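Local atomic coordinates of sensor protein (Vibrio cholerae, PDB entry 3BY9), a protein that binds C4-dicarboxylates such as succinate through its sensor domain, the part described here, and is probably a membrane-bound histidine kinase of a two-component system. Residues D198-Q201 / S202-Y205. Sequence-based numbering, arbitrary orientation.
Sequences DIRQ and SQQY
Gln203 folds its side chain back over the last turn of helix 193-202, bent at chi2 (-73°), and NE2 donates to Arg200 O at 3.1 Å. The backbone N of Gln203 reaches the same oxygen at 3.1 Å from the opposite face of the carbonyl plane; N stands well above that plane, whereas NE2 lies closer to it (20° out). NE2 also hydrogen-bonds to Asp207 OD1, while the guanidinium of Arg200, turned nearly at right angles to the Gln203 amide, reaches Ser208 O through NH2. Ser202 OG sits between its own backbone N and carbonyl carbon (chi1 75°) and donates to Ile199 O at 2.7 Å. OG in turn accepts from Gln204 N at 3.2 Å in a nearly straight bond, an ST turn that leads the chain off the helix end, where Gln203 adopts positive phi. Ile199 O also accepts from a water, 3.0 Å away, which itself accepts from Tyr205 N. Ile199 CG2 meets the edge of the Tyr205 ring, near its plane, at CD2, 3.8 Å away; Tyr205 OH hydrogen-bonds to Asp170 OD2. Gln204 makes backbone hydrogen bonds to Leu121, ending strand 116-121, and the Gln203 side chain lies about 5 Å from that of Arg104, which binds succinate, absent here, in another structure.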
ATOM      1  N   ASP A 198       9.774  15.156  -6.026  1.00 18.84           N
ATOM      2  CA  ASP A 198       9.770  14.548  -4.685  1.00 23.13           C
ATOM      3  C   ASP A 198       9.191  13.135  -4.753  1.00 22.22           C
ATOM      4  O   ASP A 198       9.692  12.219  -4.088  1.00 21.19           O
ATOM      5  CB  ASP A 198       8.895  15.328  -3.693  1.00 22.33           C
ATOM      6  CG  ASP A 198       9.482  16.695  -3.316  1.00 36.25           C
ATOM      7  OD1 ASP A 198      10.703  16.909  -3.506  1.00 40.23           O
ATOM      8  OD2 ASP A 198       8.711  17.541  -2.808  1.00 33.83           O
ATOM      9  N   ILE A 199       8.120  12.961  -5.530  1.00 20.31           N
ATOM     10  CA  ILE A 199       7.514  11.630  -5.644  1.00 17.48           C
ATOM     11  C   ILE A 199       8.502  10.696  -6.295  1.00 20.96           C
ATOM     12  O   ILE A 199       8.706   9.564  -5.845  1.00 16.80           O
ATOM     13  CB  ILE A 199       6.183  11.666  -6.477  1.00 13.81           C
ATOM     14  CG1 ILE A 199       5.122  12.496  -5.731  1.00 14.99           C
ATOM     15  CG2 ILE A 199       5.701  10.226  -6.759  1.00 16.80           C
ATOM     16  CD1 ILE A 199       3.941  12.933  -6.618  1.00 15.82           C
ATOM     17  N   ARG A 200       9.163  11.174  -7.349  1.00 15.47           N
ATOM     18  CA  ARG A 200      10.121  10.348  -8.044  1.00 17.84           C
ATOM     19  C   ARG A 200      11.272   9.944  -7.124  1.00 20.00           C
ATOM     20  O   ARG A 200      11.673   8.778  -7.111  1.00 23.31           O
ATOM     21  CB  ARG A 200      10.672  11.090  -9.284  1.00 21.66           C
ATOM     22  CG  ARG A 200      11.734  10.295 -10.049  1.00 21.83           C
ATOM     23  CD  ARG A 200      11.160   8.990 -10.627  1.00 22.33           C
ATOM     24  NE  ARG A 200       9.966   9.219 -11.429  1.00 24.05           N
ATOM     25  CZ  ARG A 200       9.961   9.549 -12.716  1.00 30.29           C
ATOM     26  NH1 ARG A 200      11.106   9.692 -13.382  1.00 28.40           N
ATOM     27  NH2 ARG A 200       8.800   9.736 -13.335  1.00 24.90           N
ATOM     28  N   GLN A 201      11.800  10.894  -6.355  1.00 22.37           N
ATOM     29  CA  GLN A 201      12.904  10.587  -5.458  1.00 22.27           C
ATOM     30  C   GLN A 201      12.533   9.567  -4.394  1.00 21.95           C
ATOM     31  O   GLN A 201      13.373   8.738  -4.021  1.00 21.99           O
ATOM     32  CB  GLN A 201      13.456  11.862  -4.796  1.00 26.75           C
ATOM     33  CG  GLN A 201      14.036  12.836  -5.828  1.00 35.47           C
ATOM     34  CD  GLN A 201      14.843  12.150  -6.946  1.00 43.29           C
ATOM     35  OE1 GLN A 201      14.875  12.633  -8.080  1.00 48.24           O
ATOM     36  NE2 GLN A 201      15.504  11.034  -6.626  1.00 46.16           N
ATOM     37  N   SER A 202      11.291   9.616  -3.922  1.00 18.58           N
ATOM     38  CA  SER A 202      10.849   8.652  -2.890  1.00 18.97           C
ATOM     39  C   SER A 202      10.840   7.232  -3.385  1.00 19.38           C
ATOM     40  O   SER A 202      10.982   6.288  -2.571  1.00 18.66           O
ATOM     41  CB  SER A 202       9.445   8.967  -2.383  1.00 17.81           C
ATOM     42  OG  SER A 202       8.432   8.589  -3.330  1.00 20.11           O
ATOM     43  N   GLN A 203      10.685   7.065  -4.698  1.00 13.71           N
ATOM     44  CA  GLN A 203      10.602   5.761  -5.339  1.00 14.32           C
ATOM     45  C   GLN A 203       9.412   4.917  -4.883  1.00  9.49           C
ATOM     46  O   GLN A 203       9.363   3.719  -5.200  1.00 12.08           O
ATOM     47  CB  GLN A 203      11.917   4.958  -5.185  1.00 19.95           C
ATOM     48  CG  GLN A 203      13.065   5.490  -6.096  1.00 24.21           C
ATOM     49  CD  GLN A 203      12.883   5.169  -7.588  1.00 23.71           C
ATOM     50  OE1 GLN A 203      12.884   4.010  -8.013  1.00 25.05           O
ATOM     51  NE2 GLN A 203      12.734   6.218  -8.393  1.00 26.19           N
ATOM     52  N   GLN A 204       8.452   5.571  -4.233  1.00 12.97           N
ATOM     53  CA  GLN A 204       7.238   4.892  -3.779  1.00  9.79           C
ATOM     54  C   GLN A 204       6.531   4.255  -4.968  1.00 14.31           C
ATOM     55  O   GLN A 204       5.984   3.158  -4.823  1.00 11.61           O
ATOM     56  CB  GLN A 204       6.298   5.863  -3.087  1.00  9.47           C
ATOM     57  CG  GLN A 204       5.067   5.162  -2.424  1.00 12.38           C
ATOM     58  CD  GLN A 204       4.453   6.033  -1.352  1.00 16.28           C
ATOM     59  OE1 GLN A 204       4.578   7.272  -1.401  1.00 17.90           O
ATOM     60  NE2 GLN A 204       3.771   5.417  -0.379  1.00 13.17           N
ATOM     61  N   TYR A 205       6.553   4.938  -6.126  1.00 12.93           N
ATOM     62  CA  TYR A 205       5.961   4.387  -7.362  1.00 13.13           C
ATOM     63  C   TYR A 205       7.077   4.200  -8.403  1.00 12.28           C
ATOM     64  O   TYR A 205       6.832   4.320  -9.615  1.00 15.39           O
ATOM     65  CB  TYR A 205       4.867   5.318  -7.921  1.00 13.90           C
ATOM     66  CG  TYR A 205       3.860   5.683  -6.867  1.00 15.47           C
ATOM     67  CD1 TYR A 205       3.089   4.690  -6.238  1.00 17.40           C
ATOM     68  CD2 TYR A 205       3.747   6.980  -6.413  1.00 12.41           C
ATOM     69  CE1 TYR A 205       2.239   5.003  -5.181  1.00 19.20           C
ATOM     70  CE2 TYR A 205       2.918   7.299  -5.382  1.00 14.04           C
ATOM     71  CZ  TYR A 205       2.155   6.302  -4.760  1.00 17.64           C
ATOM     72  OH  TYR A 205       1.304   6.623  -3.739  1.00 16.74           O
TER
HETATM   73  O   HOH W   1       8.022   7.114  -7.367  1.00 18.01           O